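Local coordinates for hypothetical protein Atu2299 (Agrobacterium tumefaciens, PDB 2HLY), which is of unknown function but belongs to the DUF2026 family, grouped with the papain-like (CA clan) cysteine peptidases, so an enzymatic role is possible but unproven, at residues M36-F41 with D100-A105; I45-Q48 with K53-P56; I162-S167 with T187-K192. All coordinates share one frame; numbering follows the deposited sequence.

How the interactions relate
Helix 31-50 ties the set together. Interaction 1 sets its middle against the loop after strand 97-100, and the centre of this contact lies about 1 Å from the centre of the chain; interaction 2, centred about 12 Å from interaction 1, sets its C-terminal part against strand 54-58. The two touch directly, F101 CZ lying 4.0 Å from L46 CD1. Interaction 3 is peripheral, about 20 Å from interaction 1 and 21 Å from interaction 2, centre to centre. Its helix nevertheless packs on interaction 1, with F41 CZ 3.6 Å from A166 N. D100 of interaction 1 also binds H89, a pairing that recalls the His-Asp/Asn pair of papain-like enzymes.

Interaction 1 (M36-F41 with D100-A105); sequences MYFSTF and DFMAPA
F38 meets M102 in an unusual way: one face of the phenylalanine ring is covered by a backbone carbon, M102 CA, rather than by another ring or a side-chain tip. No direct hydrogen bond joins the two segments. This is the buried centre of what is probably a papain-like fold, as the family's clan suggests, where helix 31-50 lies beside the turn that leaves strand 97-100. The CH-pi contact puts M102 CA 4.0 Å from the F38 ring centroid, 19° off the ring normal and offset toward the rim. M102 then runs on with CG anti to its own N (chi1 -168°) and an extended chain, crossing F38 at about a right angle. M102 CG comes within 3.5 Å of F38 CD2, while M102 SD lies obliquely to the F38 ring in a Met-aromatic contact, 5.3 Å from the centroid. On the other side of the turn's first peptide, F101 O lies 3.6 Å from F38 CD1. The F101 ring meets F38 O obliquely, and F101 CB packs on F38 CD1. The rings of F38 and Y17, from helix 10-24, meet with their planes nearly parallel.

Water may also link the segments. F101 N donates to a buried water at 2.9 Å; the further step from that water to S39 OG is tentative, because S39 has two conformers. The turn from D100 to A103 is type I and is locked at its start by an Asx turn. D100 OD2 is hydrogen-bonded to H89 NE2, and the other oxygen, D100 OD1, accepts from M102 N at 3.0 Å on the anti side of the carboxylate, 21° out of its plane.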
loop_
_atom_site.group_PDB
_atom_site.type_symbol
_atom_site.label_atom_id
_atom_site.label_comp_id
_atom_site.label_asym_id
_atom_site.label_seq_id
_atom_site.Cartn_x
_atom_site.Cartn_y
_atom_site.Cartn_z
ATOM N N MET A 36 2.902 3.287 -5.298
ATOM C CA MET A 36 2.206 4.548 -5.527
ATOM C C MET A 36 0.700 4.354 -5.601
ATOM O O MET A 36 -0.054 5.181 -5.087
ATOM C CB MET A 36 2.748 5.225 -6.797
ATOM C CG MET A 36 4.198 5.652 -6.622
ATOM S SD MET A 36 4.954 6.129 -8.196
ATOM C CE MET A 36 4.054 7.648 -8.562
ATOM N N TYR A 37 0.258 3.263 -6.236
ATOM C CA TYR A 37 -1.171 2.952 -6.291
ATOM C C TYR A 37 -1.702 2.485 -4.949
ATOM O O TYR A 37 -2.775 2.909 -4.525
ATOM C CB TYR A 37 -1.458 1.880 -7.342
ATOM C CG TYR A 37 -1.447 2.394 -8.760
ATOM C CD1 TYR A 37 -2.582 2.986 -9.309
ATOM C CD2 TYR A 37 -0.313 2.277 -9.558
ATOM C CE1 TYR A 37 -2.592 3.444 -10.623
ATOM C CE2 TYR A 37 -0.310 2.743 -10.870
ATOM C CZ TYR A 37 -1.454 3.323 -11.391
ATOM O OH TYR A 37 -1.476 3.790 -12.701
ATOM N N PHE A 38 -0.988 1.579 -4.289
ATOM C CA PHE A 38 -1.446 1.117 -2.984
ATOM C C PHE A 38 -1.587 2.268 -2.016
ATOM O O PHE A 38 -2.554 2.338 -1.279
ATOM C CB PHE A 38 -0.515 0.032 -2.407
ATOM C CG PHE A 38 -0.757 -1.333 -3.000
ATOM C CD1 PHE A 38 -1.921 -2.032 -2.699
ATOM C CD2 PHE A 38 0.170 -1.909 -3.858
ATOM C CE1 PHE A 38 -2.166 -3.290 -3.258
ATOM C CE2 PHE A 38 -0.059 -3.171 -4.421
ATOM C CZ PHE A 38 -1.232 -3.857 -4.120
ATOM N N SER A 39 -0.655 3.210 -2.058
ATOM C CA SER A 39 -0.668 4.296 -1.074
ATOM C C SER A 39 -1.681 5.385 -1.370
ATOM O O SER A 39 -2.362 5.877 -0.461
ATOM C CB SER A 39 0.724 4.880 -0.925
ATOM O OG SER A 39 1.578 3.881 -0.407
ATOM N N THR A 40 -1.790 5.773 -2.635
ATOM C CA THR A 40 -2.806 6.790 -2.997
ATOM C C THR A 40 -4.235 6.240 -2.970
ATOM O O THR A 40 -5.147 6.903 -2.440
ATOM C CB THR A 40 -2.520 7.467 -4.330
ATOM O OG1 THR A 40 -2.486 6.486 -5.360
ATOM C CG2 THR A 40 -1.180 8.219 -4.284
ATOM N N PHE A 41 -4.447 5.035 -3.524
ATOM C CA PHE A 41 -5.796 4.446 -3.475
ATOM C C PHE A 41 -6.194 4.099 -2.030
ATOM O O PHE A 41 -7.363 4.282 -1.629
ATOM C CB PHE A 41 -5.895 3.195 -4.355
ATOM C CG PHE A 41 -5.939 3.474 -5.842
ATOM C CD1 PHE A 41 -5.311 4.584 -6.406
ATOM C CD2 PHE A 41 -6.617 2.596 -6.681
ATOM C CE1 PHE A 41 -5.360 4.812 -7.794
ATOM C CE2 PHE A 41 -6.665 2.819 -8.048
ATOM C CZ PHE A 41 -6.019 3.925 -8.603
ATOM N N ASP A 100 0.942 0.357 5.315
ATOM C CA ASP A 100 1.496 0.030 4.005
ATOM C C ASP A 100 0.590 -1.024 3.394
ATOM O O ASP A 100 0.709 -2.216 3.697
ATOM C CB ASP A 100 2.946 -0.460 4.122
ATOM C CG ASP A 100 3.642 -0.520 2.786
ATOM O OD1 ASP A 100 2.942 -0.712 1.760
ATOM O OD2 ASP A 100 4.887 -0.350 2.759
ATOM N N PHE A 101 -0.332 -0.582 2.545
ATOM C CA PHE A 101 -1.282 -1.523 1.940
ATOM C C PHE A 101 -0.631 -2.490 0.952
ATOM O O PHE A 101 -1.280 -3.450 0.545
ATOM C CB PHE A 101 -2.425 -0.776 1.244
ATOM C CG PHE A 101 -3.338 -0.080 2.190
ATOM C CD1 PHE A 101 -4.251 -0.810 2.933
ATOM C CD2 PHE A 101 -3.314 1.310 2.314
ATOM C CE1 PHE A 101 -5.118 -0.156 3.827
ATOM C CE2 PHE A 101 -4.184 1.962 3.203
ATOM C CZ PHE A 101 -5.096 1.225 3.938
ATOM N N MET A 102 0.623 -2.230 0.559
ATOM C CA MET A 102 1.326 -3.121 -0.353
ATOM C C MET A 102 1.901 -4.337 0.372
ATOM O O MET A 102 2.347 -5.275 -0.274
ATOM C CB MET A 102 2.469 -2.383 -1.074
ATOM C CG MET A 102 3.053 -3.176 -2.231
ATOM S SD MET A 102 4.267 -2.156 -3.063
ATOM C CE MET A 102 5.156 -3.410 -4.021
ATOM N N ALA A 103 1.923 -4.308 1.710
ATOM C CA ALA A 103 2.686 -5.317 2.443
ATOM C C ALA A 103 2.376 -6.773 2.045
ATOM O O ALA A 103 3.305 -7.600 1.971
ATOM C CB ALA A 103 2.577 -5.109 3.973
ATOM N N PRO A 104 1.086 -7.118 1.812
ATOM C CA PRO A 104 0.817 -8.519 1.391
ATOM C C PRO A 104 1.515 -8.936 0.083
ATOM O O PRO A 104 1.643 -10.144 -0.182
ATOM C CB PRO A 104 -0.720 -8.563 1.260
ATOM C CG PRO A 104 -1.199 -7.452 2.197
ATOM C CD PRO A 104 -0.169 -6.357 1.985
ATOM N N ALA A 105 1.955 -7.965 -0.711
ATOM C CA ALA A 105 2.632 -8.225 -1.973
ATOM C C ALA A 105 4.150 -8.310 -1.826
ATOM O O ALA A 105 4.857 -8.501 -2.823
ATOM C CB ALA A 105 2.260 -7.155 -2.997
HETATM O O HOH W 1 0.215 1.908 1.243
#

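Interaction 2 (I45-Q48 with K53-P56); sequences ILQQ and KAVP
L46 and A54 form the tight, buried half of this contact, while Q47 closes it on the side nearer solvent. L46 CB lies 3.9 Å from A54 CB, and L46 CD1 reaches A54 CB at 4.1 Å, so A54 sits against the root and one branch of the leucine. Both residues point their CB toward the opposite segment. V92 and A94 of the neighbouring strand 89-94 touch L46 and A54 alike and continue the apolar layer.

The partly exposed half is polar. The CB of Q47 points neither at the strand nor away from it, and CG stands beside its own N, anti to the carbonyl carbon (chi1 -73°); the chain then extends until its amide reaches the backbone of A54. Q47 NE2 donates to A54 O at 2.8 Å, with an N-H...O angle of 145°. The acceptor lies almost exactly in the amide plane of Q47, and the donor lies in the carbonyl plane of A54. A single side-chain bond thus satisfies a backbone oxygen on a strand that is outermost in its sheet within this chain, while V55, exposed, pairs through its backbone with E93. Joined by a short connection, the end of helix 31-50 and strand 54-58 form part of a helix packed on an antiparallel sheet, consistent with the papain-like fold that the family's clan implies.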
loop_
_atom_site.group_PDB
_atom_site.type_symbol
_atom_site.label_atom_id
_atom_site.label_comp_id
_atom_site.label_asym_id
_atom_site.label_seq_id
_atom_site.Cartn_x
_atom_site.Cartn_y
_atom_site.Cartn_z
ATOM N N ILE A 45 -9.404 5.631 -0.021
ATOM C CA ILE A 45 -10.396 4.804 0.637
ATOM C C ILE A 45 -10.516 5.195 2.121
ATOM O O ILE A 45 -11.623 5.304 2.665
ATOM C CB ILE A 45 -10.055 3.309 0.468
ATOM C CG1 ILE A 45 -10.262 2.912 -0.996
ATOM C CG2 ILE A 45 -10.873 2.450 1.453
ATOM C CD1 ILE A 45 -9.688 1.507 -1.386
ATOM N N LEU A 46 -9.384 5.444 2.779
ATOM C CA LEU A 46 -9.444 5.870 4.174
ATOM C C LEU A 46 -10.168 7.204 4.342
ATOM O O LEU A 46 -10.972 7.365 5.259
ATOM C CB LEU A 46 -8.047 5.953 4.780
ATOM C CG LEU A 46 -7.339 4.611 4.942
ATOM C CD1 LEU A 46 -5.912 4.875 5.412
ATOM C CD2 LEU A 46 -8.085 3.705 5.926
ATOM N N GLN A 47 -9.853 8.159 3.472
ATOM C CA GLN A 47 -10.531 9.454 3.492
ATOM C C GLN A 47 -12.042 9.281 3.327
ATOM O O GLN A 47 -12.830 9.857 4.083
ATOM C CB GLN A 47 -10.002 10.325 2.371
ATOM C CG GLN A 47 -8.611 10.846 2.647
ATOM C CD GLN A 47 -7.951 11.371 1.391
ATOM O OE1 GLN A 47 -8.618 11.640 0.379
ATOM N NE2 GLN A 47 -6.637 11.516 1.439
ATOM N N GLN A 48 -12.433 8.473 2.346
ATOM C CA GLN A 48 -13.844 8.348 1.952
ATOM C C GLN A 48 -14.681 7.499 2.897
ATOM O O GLN A 48 -15.862 7.803 3.121
ATOM C CB GLN A 48 -13.954 7.808 0.515
ATOM C CG GLN A 48 -13.493 8.781 -0.551
ATOM C CD GLN A 48 -14.391 10.000 -0.621
ATOM O OE1 GLN A 48 -15.610 9.881 -0.549
ATOM N NE2 GLN A 48 -13.786 11.185 -0.732
ATOM N N LYS A 53 -7.872 12.100 7.905
ATOM C CA LYS A 53 -6.888 12.613 6.980
ATOM C C LYS A 53 -5.922 11.457 6.780
ATOM O O LYS A 53 -5.500 10.786 7.736
ATOM C CB LYS A 53 -6.203 13.873 7.514
ATOM C CG LYS A 53 -6.949 15.162 7.169
ATOM C CD LYS A 53 -8.203 15.356 8.011
ATOM C CE LYS A 53 -8.756 16.774 7.861
ATOM N NZ LYS A 53 -9.569 16.945 6.614
ATOM N N ALA A 54 -5.693 11.135 5.524
ATOM C CA ALA A 54 -4.760 10.075 5.170
ATOM C C ALA A 54 -3.918 10.658 4.066
ATOM O O ALA A 54 -4.445 11.175 3.074
ATOM C CB ALA A 54 -5.509 8.855 4.675
ATOM N N VAL A 55 -2.607 10.591 4.247
ATOM C CA VAL A 55 -1.675 11.262 3.343
ATOM C C VAL A 55 -0.706 10.211 2.802
ATOM O O VAL A 55 -0.033 9.547 3.581
ATOM C CB VAL A 55 -0.869 12.372 4.087
ATOM C CG1 VAL A 55 0.075 13.097 3.136
ATOM C CG2 VAL A 55 -1.824 13.389 4.764
ATOM N N PRO A 56 -0.633 10.061 1.473
ATOM C CA PRO A 56 0.413 9.203 0.898
ATOM C C PRO A 56 1.736 9.935 0.989
ATOM O O PRO A 56 1.787 11.153 0.749
ATOM C CB PRO A 56 -0.007 9.033 -0.560
ATOM C CG PRO A 56 -0.945 10.146 -0.832
ATOM C CD PRO A 56 -1.487 10.689 0.445
#

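Interaction 3 (I162-S167 with T187-K192); sequences IGDMAS and TDRDGK
R189 grips D164 side-on, giving one nitrogen to each carboxylate oxygen. R189 NH2 donates to D164 OD1 and R189 NE to D164 OD2, each at 2.8 Å; both bonds are almost straight, with N-H...O angles of 176° and 177°. Each oxygen is approached on its syn side, and each lies almost exactly in the guanidinium plane. The carboxylate and guanidinium planes are only 15° apart, so the salt bridge is close to the flat, two-pronged geometry that suits an aspartate and an arginine. The first torsion of R189 lays CG beside its own backbone N and anti to the carbonyl carbon, with R189 CG 3.6 Å from D164 OD2; the bend at the second torsion then turns the guanidinium onto the carboxylate. D164 aims its CB at the loop from the flank of helix 160-172.

D164 OD2 has a second donor. A bridging water gives one hydrogen to D164 OD2, from 2.8 Å, and another to T187 O, which the water oxygen meets at 3.1 Å, so the carboxylate reaches the hairpin both directly and through solvent. The hairpin joins strands 183-187 and 193-197 by a type I turn from D188 to G191 followed by a G1 beta bulge. G191 N donates to D188 O, and D188 N donates to K192 O, which closes the loop. G191 occupies the left-handed position of the bulge, where a CB would press on the preceding carbonyl oxygen. Inside the loop, D188 OD1 accepts from the backbone N of K192 at 2.9 Å, the donor standing above the carboxylate plane.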
loop_
_atom_site.group_PDB
_atom_site.type_symbol
_atom_site.label_atom_id
_atom_site.label_comp_id
_atom_site.label_asym_id
_atom_site.label_seq_id
_atom_site.Cartn_x
_atom_site.Cartn_y
_atom_site.Cartn_z
ATOM N N ILE A 162 -6.416 6.902 -14.011
ATOM C CA ILE A 162 -6.027 6.709 -12.614
ATOM C C ILE A 162 -7.142 7.134 -11.651
ATOM O O ILE A 162 -7.537 6.362 -10.761
ATOM C CB ILE A 162 -4.704 7.438 -12.285
ATOM C CG1 ILE A 162 -3.580 6.859 -13.162
ATOM C CG2 ILE A 162 -4.383 7.300 -10.797
ATOM C CD1 ILE A 162 -2.213 7.514 -12.990
ATOM N N GLY A 163 -7.660 8.344 -11.841
ATOM C CA GLY A 163 -8.794 8.822 -11.036
ATOM C C GLY A 163 -10.015 7.931 -11.206
ATOM O O GLY A 163 -10.742 7.658 -10.246
ATOM N N ASP A 164 -10.237 7.450 -12.432
ATOM C CA ASP A 164 -11.346 6.527 -12.679
ATOM C C ASP A 164 -11.181 5.254 -11.854
ATOM O O ASP A 164 -12.150 4.784 -11.252
ATOM C CB ASP A 164 -11.432 6.154 -14.152
ATOM C CG ASP A 164 -11.948 7.283 -15.022
ATOM O OD1 ASP A 164 -12.409 8.316 -14.475
ATOM O OD2 ASP A 164 -11.895 7.108 -16.269
ATOM N N MET A 165 -9.957 4.713 -11.817
ATOM C CA MET A 165 -9.703 3.482 -11.063
ATOM C C MET A 165 -9.871 3.731 -9.563
ATOM O O MET A 165 -10.376 2.869 -8.851
ATOM C CB MET A 165 -8.311 2.899 -11.353
ATOM C CG MET A 165 -8.168 2.220 -12.707
ATOM S SD MET A 165 -7.017 0.792 -12.703
ATOM C CE MET A 165 -6.037 1.086 -11.242
ATOM N N ALA A 166 -9.455 4.907 -9.088
ATOM C CA ALA A 166 -9.615 5.245 -7.662
ATOM C C ALA A 166 -11.092 5.282 -7.266
ATOM O O ALA A 166 -11.489 4.833 -6.169
ATOM C CB ALA A 166 -8.977 6.576 -7.364
ATOM N N SER A 167 -11.903 5.850 -8.154
ATOM C CA SER A 167 -13.344 5.881 -7.933
ATOM C C SER A 167 -13.873 4.450 -7.804
ATOM O O SER A 167 -14.626 4.138 -6.881
ATOM C CB SER A 167 -14.043 6.629 -9.071
ATOM O OG SER A 167 -15.459 6.588 -8.922
ATOM N N THR A 187 -15.867 0.494 -16.965
ATOM C CA THR A 187 -15.903 1.155 -18.275
ATOM C C THR A 187 -14.737 2.133 -18.412
ATOM O O THR A 187 -14.533 2.992 -17.540
ATOM C CB THR A 187 -17.236 1.912 -18.475
ATOM O OG1 THR A 187 -18.334 1.007 -18.283
ATOM C CG2 THR A 187 -17.323 2.517 -19.886
ATOM N N ASP A 188 -13.963 1.985 -19.488
ATOM C CA ASP A 188 -12.840 2.884 -19.742
ATOM C C ASP A 188 -13.308 4.141 -20.467
ATOM O O ASP A 188 -14.495 4.297 -20.762
ATOM C CB ASP A 188 -11.698 2.189 -20.493
ATOM C CG ASP A 188 -12.077 1.768 -21.915
ATOM O OD1 ASP A 188 -13.080 2.276 -22.476
ATOM O OD2 ASP A 188 -11.352 0.915 -22.473
ATOM N N ARG A 189 -12.365 5.033 -20.740
ATOM C CA ARG A 189 -12.668 6.330 -21.336
ATOM C C ARG A 189 -13.113 6.210 -22.797
ATOM O O ARG A 189 -13.759 7.116 -23.319
ATOM C CB ARG A 189 -11.456 7.261 -21.189
ATOM C CG ARG A 189 -11.196 7.688 -19.738
ATOM C CD ARG A 189 -11.850 9.027 -19.433
ATOM N NE ARG A 189 -12.052 9.267 -18.003
ATOM C CZ ARG A 189 -12.353 10.451 -17.474
ATOM N NH1 ARG A 189 -12.463 11.533 -18.245
ATOM N NH2 ARG A 189 -12.533 10.559 -16.162
ATOM N N ASP A 190 -12.770 5.092 -23.443
ATOM C CA ASP A 190 -13.264 4.788 -24.797
ATOM C C ASP A 190 -14.741 4.378 -24.793
ATOM O O ASP A 190 -15.359 4.267 -25.856
ATOM C CB ASP A 190 -12.465 3.648 -25.449
ATOM C CG ASP A 190 -11.009 3.999 -25.708
ATOM O OD1 ASP A 190 -10.566 5.122 -25.384
ATOM O OD2 ASP A 190 -10.290 3.120 -26.241
ATOM N N GLY A 191 -15.287 4.120 -23.607
ATOM C CA GLY A 191 -16.668 3.655 -23.469
ATOM C C GLY A 191 -16.811 2.139 -23.460
ATOM O O GLY A 191 -17.934 1.627 -23.446
ATOM N N LYS A 192 -15.679 1.427 -23.465
ATOM C CA LYS A 192 -15.645 -0.044 -23.458
ATOM C C LYS A 192 -15.562 -0.608 -22.034
ATOM O O LYS A 192 -14.763 -0.137 -21.214
ATOM C CB LYS A 192 -14.447 -0.554 -24.265
HETATM O O HOH W 2 -14.059 6.022 -17.587
#